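Local coordinates for protein IclR family transcriptional regulator (Brucella abortus, PDB 5WHM) that acts as an IclR-type transcriptional repressor, probably binding DNA through its winged helix-turn-helix domain and carrying a GAF-like C-terminal domain, at residues C[44-47]-C[48-51]; C[86-89]-C[90-94]; C[102-105]-C[106-110]; C[256-259]-C[260-264]. All blocks are in the same frame, centred on the assembly; numbering follows the deposited sequence. Where two conformers were deposited one is given.

In the fold
The four contacts are short-range and follow one another along the chain, sampling the N-terminal DNA-binding part, the passage out of it and the C-terminal domain. Contact 1 lies in the helix-turn-helix, its centre about 25 Å from that of contact 2, which follows the hairpin 72-83. Contact 3 is about 42 Å and contact 4 about 45 Å from contact 1, centre to centre, on the other side of the chain's centre. Contacts 3 and 4 touch: their centres are about 11 Å apart, and Leu107 CD1 comes within 3.6 Å of Ile262 CG1 between helices 101-115 and 244-265. Contacts 2 and 3 both also meet the second subunit.

Contact 1 (C[44-47]-C[48-51]); sequences GNQE and IAHK
Between the segments 44-47 and 48-51 the backbone closes four consecutive i to i+4 hydrogen bonds, which identifies the first turns of helix 45-52. Ala49 N lies 2.8 Å from Asn45 O. Ile48 N is 3.1 Å from Gly44 O. Gly44 occupies the N-cap. Its amide, ahead of the first turn, is taken by Glu47: Gly44 N lies 3.0 Å from Glu47 OE2 with an N-H...O angle of 167°. The donor stands 39° out of the carboxylate plane, above it. Glu47 can reach back because its CG lies beside the backbone N (chi1 -71°) and the chain stays extended beyond. This is the glutamate half of a capping box; the glycine has no side chain to return the bond. On another flank, Ile48 lays its longer branch along the Gly44 carbonyl, with CG1 3.4 Å and CD1 3.6 Å from Gly44 O, and then packs on Val59, Phe36 and Leu43. Lys51 passes its CG 3.3 Å from Glu47 O, but its amine does not pair with the Glu47 carboxylate: NZ is 6.4 Å from Glu47 OE1 and makes its salt bridge with Glu40. At the outer face the Gln46 chain bends so that NE2 rests 3.8 Å from Ala49 CB. Asn45 turns to the following helix, where OD1 is hydrogen-bonded to Thr63. Helix 45-52, packed on helix 56-69 within the helix-turn-helix domain, is consistent with the first helix of the motif, helix 56-69 being probably the recognition helix.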
loop_
_atom_site.group_PDB
_atom_site.type_symbol
_atom_site.label_atom_id
_atom_site.label_comp_id
_atom_site.label_asym_id
_atom_site.label_seq_id
_atom_site.Cartn_x
_atom_site.Cartn_y
_atom_site.Cartn_z
ATOM N N GLY C 44 13.951 0.570 16.502
ATOM C CA GLY C 44 14.533 -0.592 17.139
ATOM C C GLY C 44 13.561 -1.262 18.119
ATOM O O GLY C 44 12.472 -0.767 18.388
ATOM N N ASN C 45 14.002 -2.402 18.672
ATOM C CA ASN C 45 13.134 -3.188 19.548
ATOM C C ASN C 45 12.660 -2.366 20.755
ATOM O O ASN C 45 11.497 -2.467 21.154
ATOM C CB ASN C 45 13.858 -4.479 20.000
ATOM C CG ASN C 45 13.907 -5.582 18.877
ATOM O OD1 ASN C 45 12.913 -5.854 18.204
ATOM N ND2 ASN C 45 15.068 -6.207 18.699
ATOM N N GLN C 46 13.525 -1.523 21.328
ATOM C CA GLN C 46 13.126 -0.797 22.532
ATOM C C GLN C 46 12.082 0.280 22.235
ATOM O O GLN C 46 11.156 0.484 23.030
ATOM C CB GLN C 46 14.341 -0.180 23.226
ATOM C CG GLN C 46 13.999 0.447 24.597
ATOM C CD GLN C 46 13.565 -0.601 25.646
ATOM O OE1 GLN C 46 14.407 -1.270 26.265
ATOM N NE2 GLN C 46 12.250 -0.733 25.853
ATOM N N GLU C 47 12.227 1.005 21.122
ATOM C CA GLU C 47 11.182 1.948 20.722
ATOM C C GLU C 47 9.865 1.227 20.488
ATOM O O GLU C 47 8.795 1.736 20.840
ATOM C CB GLU C 47 11.581 2.697 19.445
ATOM C CG GLU C 47 12.698 3.717 19.605
ATOM C CD GLU C 47 13.327 4.092 18.261
ATOM O OE1 GLU C 47 13.036 5.204 17.749
ATOM O OE2 GLU C 47 14.115 3.270 17.719
ATOM N N ILE C 48 9.918 0.039 19.883
ATOM C CA ILE C 48 8.690 -0.693 19.593
ATOM C C ILE C 48 8.055 -1.204 20.886
ATOM O O ILE C 48 6.827 -1.181 21.028
ATOM C CB ILE C 48 8.961 -1.818 18.577
ATOM C CG1 ILE C 48 9.353 -1.204 17.219
ATOM C CG2 ILE C 48 7.733 -2.719 18.412
ATOM C CD1 ILE C 48 9.940 -2.202 16.245
ATOM N N ALA C 49 8.870 -1.644 21.853
ATOM C CA ALA C 49 8.325 -2.048 23.151
ATOM C C ALA C 49 7.660 -0.871 23.847
ATOM O O ALA C 49 6.607 -1.025 24.484
ATOM C CB ALA C 49 9.424 -2.613 24.063
ATOM N N HIS C 50 8.284 0.306 23.779
ATOM C CA HIS C 50 7.694 1.466 24.440
ATOM C C HIS C 50 6.369 1.834 23.785
ATOM O O HIS C 50 5.379 2.080 24.478
ATOM C CB HIS C 50 8.660 2.647 24.427
ATOM C CG HIS C 50 8.077 3.896 25.019
ATOM N ND1 HIS C 50 7.302 4.777 24.293
ATOM C CD2 HIS C 50 8.122 4.390 26.280
ATOM C CE1 HIS C 50 6.908 5.767 25.076
ATOM N NE2 HIS C 50 7.396 5.557 26.286
ATOM N N LYS C 51 6.323 1.845 22.442
ATOM C CA LYS C 51 5.104 2.233 21.730
ATOM C C LYS C 51 3.964 1.246 21.955
ATOM O O LYS C 51 2.794 1.642 22.020
ATOM C CB LYS C 51 5.370 2.332 20.224
ATOM C CG LYS C 51 6.182 3.535 19.779
ATOM C CD LYS C 51 6.361 3.448 18.227
ATOM C CE LYS C 51 7.205 4.584 17.679
ATOM N NZ LYS C 51 6.633 5.864 18.080
#

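Contact 2 (C[86-89]-C[90-94]); sequences GILR and LGYAM
A run of turns closed by i to i+3 hydrogen bonds, in which Ile87 meets Leu90 and Leu88 meets Tyr92, leads from the wing hairpin 72-83 of the winged helix-turn-helix domain into helix 92-95, on the way to the C-terminal domain. The evidence is the bonding pattern: Leu90 N reaches Ile87 O at 3.2 Å and Gly91 N reaches Leu88 O at 3.3 Å, with the donors well above the carbonyl planes (57° and 55°). Gly91 ends the run at a positive phi of 133°, a region open mainly to glycine, and serves as the N-cap of the helix that follows. Leu90 folds its side chain back along the turn, CG lying 3.4 Å from Ile87 O, while its CD1 approaches Ile87 CD1 only to 4.3 Å; both residues also cover Tyr71. Leu88 and Tyr92 lie side by side and point the same way, Leu88 CD2 touching Tyr92 CB at 3.8 Å and approaching the start of the ring obliquely. Beyond this pair lies the dimer interface: Leu88 packs on Leu132 and Tyr92 on Leu88 of the second subunit, and the Tyr92 hydroxyl is hydrogen-bonded to Ile147 O of its own chain. Arg89, its chain bent twice, sends NH2 into a salt bridge with Asp125 of the second subunit. Leu88 O has three donors around it: Gly91 N, more weakly Tyr92 N, and a water that donates to it at 2.6 Å, the same water oxygen accepting from Ala93 N at 2.9 Å.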
loop_
_atom_site.group_PDB
_atom_site.type_symbol
_atom_site.label_atom_id
_atom_site.label_comp_id
_atom_site.label_asym_id
_atom_site.label_seq_id
_atom_site.Cartn_x
_atom_site.Cartn_y
_atom_site.Cartn_z
ATOM N N GLY C 86 7.763 -6.793 1.248
ATOM C CA GLY C 86 6.681 -7.736 1.419
ATOM C C GLY C 86 5.414 -7.104 1.955
ATOM O O GLY C 86 4.331 -7.658 1.755
ATOM N N ILE C 87 5.511 -5.924 2.570
ATOM C CA ILE C 87 4.286 -5.237 3.023
ATOM C C ILE C 87 3.333 -5.005 1.847
ATOM O O ILE C 87 2.104 -5.125 1.987
ATOM C CB ILE C 87 4.650 -3.910 3.731
ATOM C CG1 ILE C 87 5.413 -4.161 5.045
ATOM C CG2 ILE C 87 3.406 -3.027 4.011
ATOM C CD1 ILE C 87 4.525 -4.747 6.177
ATOM N N LEU C 88 3.874 -4.697 0.660
ATOM C CA LEU C 88 2.990 -4.384 -0.477
ATOM C C LEU C 88 2.225 -5.596 -0.989
ATOM O O LEU C 88 1.163 -5.431 -1.596
ATOM C CB LEU C 88 3.780 -3.741 -1.640
ATOM C CG LEU C 88 4.521 -2.460 -1.265
ATOM C CD1 LEU C 88 5.436 -1.995 -2.409
ATOM C CD2 LEU C 88 3.523 -1.340 -0.907
ATOM N N ARG C 89 2.713 -6.799 -0.738
ATOM C CA ARG C 89 2.046 -8.022 -1.170
ATOM C C ARG C 89 0.816 -8.338 -0.320
ATOM O O ARG C 89 0.096 -9.299 -0.620
ATOM C CB ARG C 89 3.005 -9.223 -1.067
ATOM C CG ARG C 89 4.384 -9.107 -1.739
ATOM C CD ARG C 89 4.262 -9.108 -3.260
ATOM N NE ARG C 89 3.633 -10.294 -3.881
ATOM C CZ ARG C 89 4.253 -11.423 -4.248
ATOM N NH1 ARG C 89 3.562 -12.377 -4.867
ATOM N NH2 ARG C 89 5.538 -11.645 -3.980
ATOM N N LEU C 90 0.630 -7.643 0.791
ATOM C CA LEU C 90 -0.587 -7.809 1.578
ATOM C C LEU C 90 -1.814 -7.186 0.914
ATOM O O LEU C 90 -2.939 -7.384 1.403
ATOM C CB LEU C 90 -0.387 -7.190 2.963
ATOM C CG LEU C 90 0.817 -7.747 3.760
ATOM C CD1 LEU C 90 1.027 -6.929 5.053
ATOM C CD2 LEU C 90 0.624 -9.211 4.066
ATOM N N GLY C 91 -1.634 -6.423 -0.159
ATOM C CA GLY C 91 -2.774 -5.966 -0.944
ATOM C C GLY C 91 -2.800 -4.494 -1.325
ATOM O O GLY C 91 -3.860 -4.011 -1.744
ATOM N N TYR C 92 -1.670 -3.775 -1.229
ATOM C CA TYR C 92 -1.689 -2.332 -1.510
ATOM C C TYR C 92 -2.277 -2.005 -2.896
ATOM O O TYR C 92 -3.150 -1.129 -3.017
ATOM C CB TYR C 92 -0.270 -1.754 -1.380
ATOM C CG TYR C 92 -0.189 -0.277 -1.709
ATOM C CD1 TYR C 92 -0.424 0.686 -0.727
ATOM C CD2 TYR C 92 0.114 0.154 -2.999
ATOM C CE1 TYR C 92 -0.355 2.056 -1.010
ATOM C CE2 TYR C 92 0.168 1.516 -3.298
ATOM C CZ TYR C 92 -0.093 2.452 -2.297
ATOM O OH TYR C 92 0.004 3.766 -2.606
ATOM N N ALA C 93 -1.792 -2.677 -3.962
ATOM C CA ALA C 93 -2.247 -2.330 -5.320
ATOM C C ALA C 93 -3.749 -2.575 -5.524
ATOM O O ALA C 93 -4.444 -1.783 -6.170
ATOM C CB ALA C 93 -1.433 -3.106 -6.352
HETATM N N MSE C 94 -4.265 -3.681 -5.024
HETATM C CA MSE C 94 -5.694 -3.926 -5.136
HETATM C C MSE C 94 -6.521 -2.841 -4.432
HETATM O O MSE C 94 -7.526 -2.395 -4.955
HETATM C CB MSE C 94 -6.044 -5.287 -4.532
HETATM C CG MSE C 94 -5.481 -6.441 -5.312
HETATM SE SE MSE C 94 -5.675 -8.060 -4.214
HETATM C CE MSE C 94 -7.513 -7.931 -3.771
HETATM O O HOH W 1 0.317 -4.722 -3.902
#

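Contact 3 (C[102-105]-C[106-110]); sequences TVAS and PLMQV
Met108, present as selenomethionine, runs back along its helix over Ala104. Its CB starts 3.5 Å from Ala104 O. CG, set beside the backbone N (chi1 -71°), comes closer, to 3.3 Å from the same oxygen, and SE then rests 3.8 Å from Ala104 CB. Rotation about the CG-SE bond (chi3 60°) turns CE away from the 102-105 turn; the side chain packs on Phe233 of strand 229-238. Ala104 O is thus covered by the very residue whose amide it binds, since Met108 N lies 2.8 Å from it, nearly along the C=O axis. Helix 101-115 belongs to the GAF-like C-terminal domain of IclR regulators: Ala104 and Met108 touch Phe233 of the sheet, Val103, Ala104 and Leu107 reach helix 244-265, and Ser105 and Thr102 meet Met143 of the second subunit. The regular bonding is interrupted at Pro106, which has no amide hydrogen to give to Thr102 O, and the helix is kinked there. The proline ring lies over the turn formed by residues 102-105, with Pro106 CD 3.5 Å from Thr102 O. Across the Ser105-Pro106 peptide bond, Pro106 CD crowds Ser105 CB at 3.4 Å. Regular bonding is back from Met108 on, and Gln109 N reaches Ser105 O at 2.9 Å, while Gln109 NE2 is hydrogen-bonded to Asp113 OD1 and Gln136 O.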
loop_
_atom_site.group_PDB
_atom_site.type_symbol
_atom_site.label_atom_id
_atom_site.label_comp_id
_atom_site.label_asym_id
_atom_site.label_seq_id
_atom_site.Cartn_x
_atom_site.Cartn_y
_atom_site.Cartn_z
ATOM N N THR C 102 -14.090 3.654 -10.773
ATOM C CA THR C 102 -14.522 3.885 -12.151
ATOM C C THR C 102 -15.797 4.721 -12.219
ATOM O O THR C 102 -16.065 5.341 -13.250
ATOM C CB THR C 102 -14.731 2.565 -12.899
ATOM O OG1 THR C 102 -15.889 1.900 -12.377
ATOM C CG2 THR C 102 -13.471 1.646 -12.766
ATOM N N VAL C 103 -16.597 4.739 -11.161
ATOM C CA VAL C 103 -17.743 5.647 -11.096
ATOM C C VAL C 103 -17.351 6.980 -10.481
ATOM O O VAL C 103 -17.713 8.041 -10.987
ATOM C CB VAL C 103 -18.880 4.984 -10.290
ATOM C CG1 VAL C 103 -19.959 6.005 -9.948
ATOM C CG2 VAL C 103 -19.447 3.811 -11.059
ATOM N N ALA C 104 -16.610 6.944 -9.372
ATOM C CA ALA C 104 -16.357 8.167 -8.613
ATOM C C ALA C 104 -15.338 9.058 -9.308
ATOM O O ALA C 104 -15.519 10.278 -9.368
ATOM C CB ALA C 104 -15.871 7.826 -7.207
ATOM N N SER C 105 -14.276 8.465 -9.854
ATOM C CA SER C 105 -13.149 9.261 -10.330
ATOM C C SER C 105 -13.532 10.278 -11.394
ATOM O O SER C 105 -13.072 11.426 -11.287
ATOM C CB SER C 105 -12.024 8.335 -10.837
ATOM O OG SER C 105 -10.939 9.081 -11.361
ATOM N N PRO C 106 -14.328 9.955 -12.426
ATOM C CA PRO C 106 -14.641 10.998 -13.415
ATOM C C PRO C 106 -15.515 12.096 -12.837
ATOM O O PRO C 106 -15.387 13.258 -13.247
ATOM C CB PRO C 106 -15.355 10.243 -14.544
ATOM C CG PRO C 106 -15.668 8.892 -14.023
ATOM C CD PRO C 106 -14.829 8.621 -12.820
ATOM N N LEU C 107 -16.420 11.754 -11.919
ATOM C CA LEU C 107 -17.215 12.780 -11.248
ATOM C C LEU C 107 -16.336 13.655 -10.362
ATOM O O LEU C 107 -16.564 14.867 -10.243
ATOM C CB LEU C 107 -18.329 12.127 -10.423
ATOM C CG LEU C 107 -19.398 11.416 -11.250
ATOM C CD1 LEU C 107 -20.301 10.605 -10.350
ATOM C CD2 LEU C 107 -20.213 12.443 -12.027
HETATM N N MSE C 108 -15.343 13.062 -9.719
HETATM C CA MSE C 108 -14.442 13.838 -8.872
HETATM C C MSE C 108 -13.594 14.780 -9.721
HETATM O O MSE C 108 -13.246 15.887 -9.299
HETATM C CB MSE C 108 -13.541 12.902 -8.049
HETATM C CG MSE C 108 -14.290 12.167 -6.949
HETATM SE SE MSE C 108 -13.321 10.544 -6.299
HETATM C CE MSE C 108 -11.662 11.350 -5.675
ATOM N N GLN C 109 -13.242 14.311 -10.921
ATOM C CA GLN C 109 -12.445 15.138 -11.821
ATOM C C GLN C 109 -13.213 16.388 -12.243
ATOM O O GLN C 109 -12.657 17.494 -12.234
ATOM C CB GLN C 109 -12.014 14.315 -13.034
ATOM C CG GLN C 109 -11.077 15.043 -13.988
ATOM C CD GLN C 109 -9.732 15.332 -13.359
ATOM O OE1 GLN C 109 -8.947 14.426 -13.127
ATOM N NE2 GLN C 109 -9.462 16.600 -13.081
ATOM N N VAL C 110 -14.502 16.241 -12.577
ATOM C CA VAL C 110 -15.340 17.387 -12.937
ATOM C C VAL C 110 -15.391 18.404 -11.801
ATOM O O VAL C 110 -15.272 19.615 -12.025
ATOM C CB VAL C 110 -16.752 16.909 -13.333
ATOM C CG1 VAL C 110 -17.721 18.099 -13.486
ATOM C CG2 VAL C 110 -16.690 16.084 -14.616
#

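Contact 4 (C[256-259]-C[260-264]); sequences IEMV and HNISS
Met258 and Ile262 lie side by side and point the same way, one helical turn apart, so their ends meet along one flank of helix 244-265: Met258 CE (the residue is selenomethionine) is 3.8 Å from Ile262 CD1. Ile262 leans back over the turn because its CG1 sits beside the backbone N (chi1 -64°), which puts CG1 3.3 Å from Met258 O. That oxygen is also the acceptor for Ile262 N at 2.8 Å. The two side chains together face helix 101-115 and Phe233 of strand 229-238. Val259 is turned to the same sheet, meeting Val221 and Leu223, and Ser263 follows one turn on: Ser263 N binds Val259 O at 2.8 Å while its CB lies 3.2 Å from that oxygen. Glu257 and Asn261 relate quite differently. They are also one turn apart, but their side chains cross, the carboxylate and amide planes standing 83° apart. Glu257 bends at chi2 (61°) to bring its end forward, toward Asn261, and Asn261 CG lies 3.4 Å from Glu257 O. The Asn261 amide may be turned over in the model. The backbone beneath is secure, with Asn261 N bonded to Glu257 O at 2.9 Å. His260 is exposed near them. The chemistry therefore divides the helix: Met258, Val259 and Ile262 give an apolar face pressed against the sheet and the neighbouring helix of the GAF-like domain, while Glu257 and His260 hold the solvent side, which implies an amphipathic helix covering the domain core.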
loop_
_atom_site.group_PDB
_atom_site.type_symbol
_atom_site.label_atom_id
_atom_site.label_comp_id
_atom_site.label_asym_id
_atom_site.label_seq_id
_atom_site.Cartn_x
_atom_site.Cartn_y
_atom_site.Cartn_z
ATOM N N ILE C 256 -22.340 17.534 -2.443
ATOM C CA ILE C 256 -23.495 16.728 -2.047
ATOM C C ILE C 256 -24.149 16.103 -3.268
ATOM O O ILE C 256 -24.547 14.932 -3.246
ATOM C CB ILE C 256 -24.500 17.581 -1.259
ATOM C CG1 ILE C 256 -23.941 17.945 0.121
ATOM C CG2 ILE C 256 -25.892 16.878 -1.157
ATOM C CD1 ILE C 256 -24.826 19.055 0.821
ATOM N N GLU C 257 -24.290 16.879 -4.346
ATOM C CA GLU C 257 -24.876 16.348 -5.569
ATOM C C GLU C 257 -23.979 15.278 -6.188
ATOM O O GLU C 257 -24.477 14.273 -6.703
ATOM C CB GLU C 257 -25.129 17.482 -6.564
ATOM C CG GLU C 257 -25.700 17.028 -7.898
ATOM C CD GLU C 257 -27.060 16.333 -7.784
ATOM O OE1 GLU C 257 -27.753 16.501 -6.748
ATOM O OE2 GLU C 257 -27.437 15.619 -8.744
HETATM N N MSE C 258 -22.670 15.487 -6.149
HETATM C CA MSE C 258 -21.700 14.491 -6.669
HETATM C C MSE C 258 -21.832 13.168 -5.929
HETATM O O MSE C 258 -21.909 12.107 -6.544
HETATM C CB MSE C 258 -20.260 15.002 -6.558
HETATM C CG MSE C 258 -19.200 14.089 -7.319
HETATM SE SE MSE C 258 -17.412 14.523 -6.698
HETATM C CE MSE C 258 -17.377 13.534 -5.007
ATOM N N VAL C 259 -21.854 13.230 -4.598
ATOM C CA VAL C 259 -22.007 12.010 -3.805
ATOM C C VAL C 259 -23.337 11.323 -4.121
ATOM O O VAL C 259 -23.409 10.089 -4.200
ATOM C CB VAL C 259 -21.859 12.332 -2.304
ATOM C CG1 VAL C 259 -22.284 11.150 -1.428
ATOM C CG2 VAL C 259 -20.415 12.707 -2.011
ATOM N N HIS C 260 -24.405 12.102 -4.312
ATOM C CA HIS C 260 -25.674 11.507 -4.719
ATOM C C HIS C 260 -25.552 10.811 -6.070
ATOM O O HIS C 260 -26.110 9.726 -6.268
ATOM C CB HIS C 260 -26.777 12.565 -4.773
ATOM C CG HIS C 260 -28.127 11.994 -5.065
ATOM N ND1 HIS C 260 -28.627 11.880 -6.345
ATOM C CD2 HIS C 260 -29.068 11.470 -4.246
ATOM C CE1 HIS C 260 -29.827 11.330 -6.300
ATOM N NE2 HIS C 260 -30.119 11.071 -5.037
ATOM N N ASN C 261 -24.839 11.426 -7.016
ATOM C CA ASN C 261 -24.635 10.787 -8.318
ATOM C C ASN C 261 -23.823 9.495 -8.167
ATOM O O ASN C 261 -24.178 8.463 -8.743
ATOM C CB ASN C 261 -23.938 11.748 -9.297
ATOM C CG ASN C 261 -24.859 12.909 -9.768
ATOM O OD1 ASN C 261 -26.070 12.743 -9.901
ATOM N ND2 ASN C 261 -24.261 14.075 -10.039
ATOM N N ILE C 262 -22.754 9.529 -7.365
ATOM C CA ILE C 262 -21.970 8.316 -7.108
ATOM C C ILE C 262 -22.857 7.242 -6.496
ATOM O O ILE C 262 -22.847 6.079 -6.920
ATOM C CB ILE C 262 -20.768 8.636 -6.200
ATOM C CG1 ILE C 262 -19.813 9.599 -6.906
ATOM C CG2 ILE C 262 -20.026 7.335 -5.805
ATOM C CD1 ILE C 262 -18.673 10.060 -6.039
ATOM N N SER C 263 -23.674 7.642 -5.512
ATOM C CA SER C 263 -24.542 6.723 -4.788
ATOM C C SER C 263 -25.557 6.050 -5.709
ATOM O O SER C 263 -25.877 4.866 -5.535
ATOM C CB SER C 263 -25.249 7.481 -3.667
ATOM O OG SER C 263 -26.144 6.627 -2.996
ATOM N N SER C 264 -26.059 6.770 -6.708
ATOM C CA SER C 264 -27.036 6.166 -7.606
ATOM C C SER C 264 -26.397 5.260 -8.654
ATOM O O SER C 264 -27.088 4.402 -9.208
ATOM C CB SER C 264 -27.868 7.255 -8.290
ATOM O OG SER C 264 -27.030 8.195 -8.932
#